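Local coordinates for protein transcriptional regulator (Bacillus halodurans, PDB 1Z4E) that is probably an acyltransferase of the GNAT fold, transferring groups other than amino-acyl groups, though named a transcriptional regulator, at residues L15-A23 with V59-M69; I49-I58 with G68-P76. One frame throughout, in Å; residues are numbered along the deposited sequence.

Contact 1: L15-A23 with V59-M69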
# COMPACT_ATOMS: atom_id res chain seq x y z
N LEU A 15 -3.39 -8.32 -21.21
CA LEU A 15 -2.19 -7.52 -21.01
C LEU A 15 -1.96 -6.41 -22.01
O LEU A 15 -1.63 -5.29 -21.62
CB LEU A 15 -0.95 -8.42 -20.95
CG LEU A 15 0.32 -7.72 -20.44
CD1 LEU A 15 0.06 -7.09 -19.07
CD2 LEU A 15 1.45 -8.74 -20.35
N GLU A 16 -2.12 -6.71 -23.29
CA GLU A 16 -1.90 -5.70 -24.33
C GLU A 16 -2.83 -4.50 -24.12
O GLU A 16 -2.39 -3.34 -24.18
CB GLU A 16 -2.11 -6.32 -25.72
CG GLU A 16 -1.79 -5.41 -26.90
CD GLU A 16 -2.96 -4.53 -27.30
OE1 GLU A 16 -4.10 -5.04 -27.31
OE2 GLU A 16 -2.74 -3.35 -27.64
N GLN A 17 -4.11 -4.76 -23.87
CA GLN A 17 -5.05 -3.67 -23.66
C GLN A 17 -4.79 -2.94 -22.35
O GLN A 17 -4.95 -1.72 -22.29
CB GLN A 17 -6.50 -4.18 -23.68
CG GLN A 17 -6.96 -4.65 -25.05
CD GLN A 17 -8.41 -5.10 -25.04
OE1 GLN A 17 -9.32 -4.30 -24.83
NE2 GLN A 17 -8.62 -6.40 -25.25
N MET A 18 -4.40 -3.66 -21.30
CA MET A 18 -4.13 -2.99 -20.02
C MET A 18 -2.95 -2.02 -20.15
O MET A 18 -3.03 -0.89 -19.67
CB MET A 18 -3.84 -4.02 -18.91
CG MET A 18 -5.08 -4.82 -18.44
SD MET A 18 -4.81 -5.76 -16.88
CE MET A 18 -3.66 -6.98 -17.43
N VAL A 19 -1.86 -2.46 -20.79
CA VAL A 19 -0.69 -1.60 -20.96
C VAL A 19 -1.07 -0.37 -21.79
O VAL A 19 -0.64 0.74 -21.47
CB VAL A 19 0.47 -2.35 -21.68
CG1 VAL A 19 1.65 -1.40 -21.91
CG2 VAL A 19 0.92 -3.53 -20.84
N HIS A 20 -1.87 -0.57 -22.82
CA HIS A 20 -2.30 0.56 -23.65
C HIS A 20 -3.08 1.58 -22.80
O HIS A 20 -2.86 2.79 -22.91
CB HIS A 20 -3.18 0.07 -24.81
CG HIS A 20 -3.48 1.12 -25.82
ND1 HIS A 20 -2.50 1.71 -26.60
CD2 HIS A 20 -4.64 1.72 -26.17
CE1 HIS A 20 -3.05 2.62 -27.38
NE2 HIS A 20 -4.35 2.65 -27.15
N MET A 21 -3.96 1.09 -21.93
CA MET A 21 -4.76 1.96 -21.06
C MET A 21 -3.83 2.74 -20.12
O MET A 21 -4.00 3.94 -19.91
CB MET A 21 -5.77 1.13 -20.25
CG MET A 21 -6.87 1.96 -19.54
SD MET A 21 -8.25 0.96 -18.83
CE MET A 21 -8.96 0.26 -20.30
N LEU A 22 -2.83 2.05 -19.57
CA LEU A 22 -1.88 2.71 -18.67
C LEU A 22 -1.11 3.83 -19.39
O LEU A 22 -0.97 4.93 -18.86
CB LEU A 22 -0.87 1.69 -18.12
CG LEU A 22 -1.41 0.65 -17.14
CD1 LEU A 22 -0.29 -0.33 -16.76
CD2 LEU A 22 -1.96 1.34 -15.89
N ALA A 23 -0.63 3.54 -20.59
CA ALA A 23 0.14 4.50 -21.37
C ALA A 23 -0.71 5.66 -21.88
O ALA A 23 -0.19 6.75 -22.14
CB ALA A 23 0.80 3.80 -22.55
N VAL A 59 -10.09 -6.51 -14.20
CA VAL A 59 -10.53 -5.75 -15.36
C VAL A 59 -12.06 -5.73 -15.51
O VAL A 59 -12.75 -6.68 -15.10
CB VAL A 59 -9.93 -6.31 -16.69
CG1 VAL A 59 -8.42 -6.08 -16.73
CG2 VAL A 59 -10.27 -7.80 -16.85
N ALA A 60 -12.56 -4.63 -16.06
CA ALA A 60 -13.98 -4.44 -16.34
C ALA A 60 -14.03 -4.67 -17.85
O ALA A 60 -13.25 -4.07 -18.60
CB ALA A 60 -14.41 -3.02 -16.01
N CYS A 61 -14.95 -5.52 -18.29
CA CYS A 61 -15.03 -5.87 -19.70
C CYS A 61 -16.36 -5.62 -20.39
O CYS A 61 -17.42 -5.76 -19.78
CB CYS A 61 -14.68 -7.35 -19.87
SG CYS A 61 -13.25 -7.90 -18.92
N ASN A 62 -16.28 -5.25 -21.66
CA ASN A 62 -17.44 -5.04 -22.53
C ASN A 62 -17.15 -6.08 -23.60
O ASN A 62 -16.68 -5.76 -24.70
CB ASN A 62 -17.41 -3.63 -23.13
CG ASN A 62 -18.54 -3.40 -24.13
OD1 ASN A 62 -19.69 -3.67 -23.84
ND2 ASN A 62 -18.19 -2.89 -25.31
N GLY A 63 -17.41 -7.35 -23.28
CA GLY A 63 -17.10 -8.41 -24.22
C GLY A 63 -15.59 -8.52 -24.14
O GLY A 63 -15.04 -8.56 -23.04
N GLU A 64 -14.91 -8.54 -25.28
CA GLU A 64 -13.45 -8.65 -25.29
C GLU A 64 -12.77 -7.30 -25.07
O GLU A 64 -11.56 -7.24 -24.85
CB GLU A 64 -12.98 -9.26 -26.60
CG GLU A 64 -13.37 -10.71 -26.80
CD GLU A 64 -12.92 -11.26 -28.14
OE1 GLU A 64 -11.72 -11.14 -28.46
OE2 GLU A 64 -13.77 -11.82 -28.87
N GLU A 65 -13.55 -6.23 -25.12
CA GLU A 65 -13.00 -4.90 -24.94
C GLU A 65 -12.82 -4.58 -23.46
O GLU A 65 -13.78 -4.60 -22.68
CB GLU A 65 -13.95 -3.87 -25.59
CG GLU A 65 -13.53 -2.41 -25.42
CD GLU A 65 -14.51 -1.46 -26.10
OE1 GLU A 65 -15.72 -1.51 -25.79
OE2 GLU A 65 -14.06 -0.67 -26.95
N ILE A 66 -11.58 -4.30 -23.06
CA ILE A 66 -11.31 -3.96 -21.67
C ILE A 66 -11.65 -2.48 -21.51
O ILE A 66 -11.11 -1.63 -22.21
CB ILE A 66 -9.82 -4.18 -21.30
CG1 ILE A 66 -9.44 -5.65 -21.49
CG2 ILE A 66 -9.57 -3.74 -19.87
CD1 ILE A 66 -10.22 -6.62 -20.59
N VAL A 67 -12.55 -2.17 -20.58
CA VAL A 67 -12.93 -0.78 -20.39
C VAL A 67 -12.53 -0.20 -19.05
O VAL A 67 -12.81 0.96 -18.76
CB VAL A 67 -14.45 -0.60 -20.60
CG1 VAL A 67 -14.81 -1.03 -22.01
CG2 VAL A 67 -15.23 -1.42 -19.58
N GLY A 68 -11.85 -1.01 -18.24
CA GLY A 68 -11.42 -0.54 -16.93
C GLY A 68 -10.49 -1.54 -16.28
O GLY A 68 -10.53 -2.73 -16.58
N MET A 69 -9.65 -1.06 -15.37
CA MET A 69 -8.71 -1.94 -14.68
C MET A 69 -8.26 -1.34 -13.35
O MET A 69 -8.41 -0.14 -13.11
CB MET A 69 -7.46 -2.16 -15.56
CG MET A 69 -6.61 -0.89 -15.76
SD MET A 69 -5.18 -1.02 -16.93
CE MET A 69 -4.00 -1.86 -15.90
O HOH W 1 -9.36 -1.54 -24.28

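Contact 2: I49-I58 with G68-P76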
# COMPACT_ATOMS: atom_id res chain seq x y z
N ILE A 49 2.61 -11.01 -10.21
CA ILE A 49 1.29 -10.72 -9.68
C ILE A 49 0.41 -11.97 -9.75
O ILE A 49 -0.27 -12.33 -8.78
CB ILE A 49 0.62 -9.57 -10.48
CG1 ILE A 49 1.38 -8.26 -10.23
CG2 ILE A 49 -0.85 -9.44 -10.11
CD1 ILE A 49 0.96 -7.11 -11.14
N LYS A 50 0.46 -12.64 -10.89
CA LYS A 50 -0.35 -13.84 -11.11
C LYS A 50 -0.07 -14.95 -10.09
O LYS A 50 -1.00 -15.57 -9.59
CB LYS A 50 -0.11 -14.39 -12.52
CG LYS A 50 -0.95 -15.62 -12.87
CD LYS A 50 -0.61 -16.17 -14.25
CE LYS A 50 -1.52 -17.33 -14.62
NZ LYS A 50 -1.27 -17.80 -16.02
N LYS A 51 1.20 -15.20 -9.79
CA LYS A 51 1.55 -16.26 -8.85
C LYS A 51 1.19 -15.95 -7.39
O LYS A 51 1.10 -16.86 -6.57
CB LYS A 51 3.03 -16.62 -8.96
CG LYS A 51 4.00 -15.59 -8.40
CD LYS A 51 5.43 -16.13 -8.47
CE LYS A 51 6.42 -15.23 -7.74
NZ LYS A 51 7.79 -15.81 -7.71
N ASP A 52 1.01 -14.67 -7.06
CA ASP A 52 0.65 -14.28 -5.70
C ASP A 52 -0.87 -14.15 -5.62
O ASP A 52 -1.44 -13.23 -6.21
CB ASP A 52 1.31 -12.94 -5.35
CG ASP A 52 1.07 -12.52 -3.90
OD1 ASP A 52 0.25 -13.16 -3.21
OD2 ASP A 52 1.71 -11.54 -3.47
N LYS A 53 -1.52 -15.06 -4.90
CA LYS A 53 -2.98 -15.03 -4.77
C LYS A 53 -3.55 -13.79 -4.07
O LYS A 53 -4.73 -13.48 -4.21
CB LYS A 53 -3.48 -16.29 -4.06
CG LYS A 53 -3.35 -17.57 -4.88
CD LYS A 53 -3.92 -18.78 -4.14
CE LYS A 53 -5.45 -18.75 -4.03
NZ LYS A 53 -6.12 -18.87 -5.37
N ASN A 54 -2.71 -13.09 -3.31
CA ASN A 54 -3.14 -11.89 -2.59
C ASN A 54 -2.80 -10.60 -3.32
O ASN A 54 -2.87 -9.51 -2.74
CB ASN A 54 -2.50 -11.87 -1.19
CG ASN A 54 -3.08 -12.93 -0.27
OD1 ASN A 54 -2.37 -13.49 0.56
ND2 ASN A 54 -4.36 -13.21 -0.42
N ASN A 55 -2.41 -10.73 -4.59
CA ASN A 55 -2.09 -9.57 -5.42
C ASN A 55 -2.84 -9.84 -6.72
O ASN A 55 -2.56 -10.82 -7.40
CB ASN A 55 -0.58 -9.51 -5.66
CG ASN A 55 -0.11 -8.15 -6.09
OD1 ASN A 55 -0.86 -7.17 -6.01
ND2 ASN A 55 1.14 -8.06 -6.54
N GLU A 56 -3.80 -8.99 -7.07
CA GLU A 56 -4.59 -9.23 -8.26
C GLU A 56 -4.80 -8.06 -9.20
O GLU A 56 -4.85 -6.89 -8.79
CB GLU A 56 -5.97 -9.75 -7.86
CG GLU A 56 -5.95 -10.82 -6.79
CD GLU A 56 -7.34 -11.23 -6.35
OE1 GLU A 56 -8.23 -10.36 -6.30
OE2 GLU A 56 -7.54 -12.43 -6.05
N LEU A 57 -4.93 -8.38 -10.48
CA LEU A 57 -5.21 -7.40 -11.51
C LEU A 57 -6.66 -7.70 -11.89
O LEU A 57 -6.99 -8.84 -12.24
CB LEU A 57 -4.28 -7.57 -12.71
CG LEU A 57 -2.89 -6.98 -12.48
CD1 LEU A 57 -1.91 -7.49 -13.54
CD2 LEU A 57 -2.99 -5.46 -12.51
N ILE A 58 -7.50 -6.69 -11.79
CA ILE A 58 -8.92 -6.83 -12.08
C ILE A 58 -9.31 -5.96 -13.28
O ILE A 58 -8.89 -4.80 -13.35
CB ILE A 58 -9.76 -6.36 -10.88
CG1 ILE A 58 -9.28 -7.05 -9.60
CG2 ILE A 58 -11.23 -6.60 -11.14
CD1 ILE A 58 -9.33 -8.58 -9.65
N GLY A 68 -11.85 -1.01 -18.24
CA GLY A 68 -11.42 -0.54 -16.93
C GLY A 68 -10.49 -1.54 -16.28
O GLY A 68 -10.53 -2.73 -16.58
N MET A 69 -9.65 -1.06 -15.37
CA MET A 69 -8.71 -1.94 -14.68
C MET A 69 -8.26 -1.34 -13.35
O MET A 69 -8.41 -0.14 -13.11
CB MET A 69 -7.46 -2.16 -15.56
CG MET A 69 -6.61 -0.89 -15.76
SD MET A 69 -5.18 -1.02 -16.93
CE MET A 69 -4.00 -1.86 -15.90
N LEU A 70 -7.72 -2.20 -12.49
CA LEU A 70 -7.17 -1.77 -11.22
C LEU A 70 -6.39 -2.95 -10.66
O LEU A 70 -6.57 -4.09 -11.10
CB LEU A 70 -8.26 -1.34 -10.22
CG LEU A 70 -9.26 -2.37 -9.67
CD1 LEU A 70 -8.56 -3.35 -8.73
CD2 LEU A 70 -10.35 -1.64 -8.92
N GLN A 71 -5.51 -2.66 -9.71
CA GLN A 71 -4.77 -3.73 -9.05
C GLN A 71 -5.18 -3.63 -7.59
O GLN A 71 -5.42 -2.53 -7.09
CB GLN A 71 -3.26 -3.53 -9.17
CG GLN A 71 -2.47 -4.75 -8.68
CD GLN A 71 -0.97 -4.62 -8.88
OE1 GLN A 71 -0.51 -3.93 -9.79
NE2 GLN A 71 -0.19 -5.31 -8.05
N VAL A 72 -5.31 -4.77 -6.93
CA VAL A 72 -5.67 -4.76 -5.53
C VAL A 72 -4.78 -5.77 -4.81
O VAL A 72 -4.52 -6.87 -5.32
CB VAL A 72 -7.17 -5.11 -5.34
CG1 VAL A 72 -7.46 -6.52 -5.84
CG2 VAL A 72 -7.57 -4.95 -3.87
N THR A 73 -4.27 -5.36 -3.65
CA THR A 73 -3.38 -6.20 -2.85
C THR A 73 -3.94 -6.34 -1.43
O THR A 73 -4.29 -5.34 -0.79
CB THR A 73 -1.97 -5.57 -2.76
OG1 THR A 73 -2.03 -4.39 -1.95
CG2 THR A 73 -1.49 -5.16 -4.14
N PHE A 74 -4.01 -7.58 -0.95
CA PHE A 74 -4.53 -7.89 0.38
C PHE A 74 -3.32 -8.21 1.24
O PHE A 74 -2.58 -9.15 0.94
CB PHE A 74 -5.47 -9.09 0.29
CG PHE A 74 -6.53 -8.94 -0.76
CD1 PHE A 74 -7.58 -8.06 -0.58
CD2 PHE A 74 -6.45 -9.66 -1.95
CE1 PHE A 74 -8.55 -7.89 -1.58
CE2 PHE A 74 -7.40 -9.51 -2.95
CZ PHE A 74 -8.46 -8.62 -2.76
N THR A 75 -3.13 -7.45 2.31
CA THR A 75 -1.96 -7.61 3.16
C THR A 75 -2.25 -7.57 4.67
O THR A 75 -3.10 -6.81 5.12
CB THR A 75 -0.95 -6.46 2.85
OG1 THR A 75 -0.74 -6.40 1.44
CG2 THR A 75 0.39 -6.68 3.57
N PRO A 76 -1.56 -8.41 5.46
CA PRO A 76 -1.77 -8.41 6.91
C PRO A 76 -0.88 -7.36 7.56
O PRO A 76 0.22 -7.10 7.09
CB PRO A 76 -1.37 -9.83 7.32
CG PRO A 76 -0.25 -10.14 6.35
CD PRO A 76 -0.81 -9.61 5.04

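Contact 1: L15-A23 with V59-M69
Met69 overlaps the helix through its thioether, which lies against Met18 and Leu22: its CE is 3.7 Å from Met18 CB and 3.8 Å from Leu22 CD2. A bend at the last torsion, chi3 -78°, turns that methyl between the two side chains. Met21 runs past Met69 in the opposite direction, with Met21 SD 3.9 Å from Met69 CG, and Met21 CE lies 3.4 Å from Ile66 O. Nearer the other strand, Met18 crosses Val59 at about a right angle, SD to CG1 3.6 Å. Helix 15-23 thus packs on one face of the hairpin made by strands 55-62 and 65-76 of the GNAT fold; its axis passes 8.9 Å from that of strand 65-69 at 41°. The type II' turn from Asn62 to Glu65, with Gly63 at positive phi, closes the hairpin, and a classic beta bulge sets Val67 and Gly68 against Ala60. Gln17, extended beyond CG, reaches the turn. Its OE1 accepts a nearly straight bond (175°) from Ile66 N at 2.9 Å, while NE2 donates to Glu64 O at 3.1 Å, close to its own amide plane. These two bonds together hold the amide's rotation, and a water donating to both Gln17 OE1 and Ile66 O adds a bridge. Leu78 of the second subunit packs on Met18 and Met69.

Contact 2: I49-I58 with G68-P76
Val72 O accepts from Glu56 N at 2.8 Å with an N-H...O angle of 170°, and Val72 N returns a bond to Glu56 O at 2.9 Å. Ile58 and Leu70 form the next hydrogen-bonded pair: Ile58 N to Leu70 O is 2.8 Å and nearly straight, the return bond from Leu70 N to Ile58 O more bent (143°). Between and beyond them, Leu57 with Gln71 and Asn55 with Thr73 are non-hydrogen-bonded pairs, and Phe74 N reaches Asn54 O at 2.9 Å where the type I turn from Asp52 to Asn55 leads out of helix 40-51. This is the antiparallel hairpin of the second and third strands across the GNAT sheet, 65-76 being the central one; the directions of 55-58 and 68-76 differ by 170°. On one face, Ile58 CG1 lies 3.9 Å from Leu70 CD1, side by side, both residues touching Leu106 of helix 102-116. Farther along the same face, the carboxylate of Glu56 stands almost perpendicular to the Phe74 ring and meets its edge, OE1 to CE2 3.6 Å; OE2 forms salt bridges with Arg113 and Arg117. On the other face, CG of Gln71 is anti to the backbone N, which lays the extended chain along Leu57 CD2, 3.9 Å from Gln71 CB, and carries the amide to Ile49 and Asn55. Ile49 CD1 comes from the opposite direction, 3.8 Å from Gln71 OE1. A bond from Gln71 NE2 to Asn55 OD1 is doubtful, since OD1 is modelled too close to Thr73. Both Gln71 NE2 and Asn55 ND2 also donate to Pro76 O of the second subunit.

Overall arrangement
Contacts 1 and 2 share one hairpin, strands 55-62 and 65-76, and overlap at Gly68 and Met69, with centres about 16 Å apart. Contact 2 is the backbone-bonded body of the hairpin, almost wholly buried; contact 1 lies at its turn end, where a helix covers one face and exposed turn residues border a methionine cluster that is largely buried. The bonding differs accordingly: a regular ladder of main-chain bonds in contact 2, a single glutamine amide and a water in contact 1. The two meet directly where Met18 CE approaches Leu57 CD1 at 4.3 Å. Both touch the second subunit, contact 1 by apolar packing and contact 2 also by hydrogen bonds.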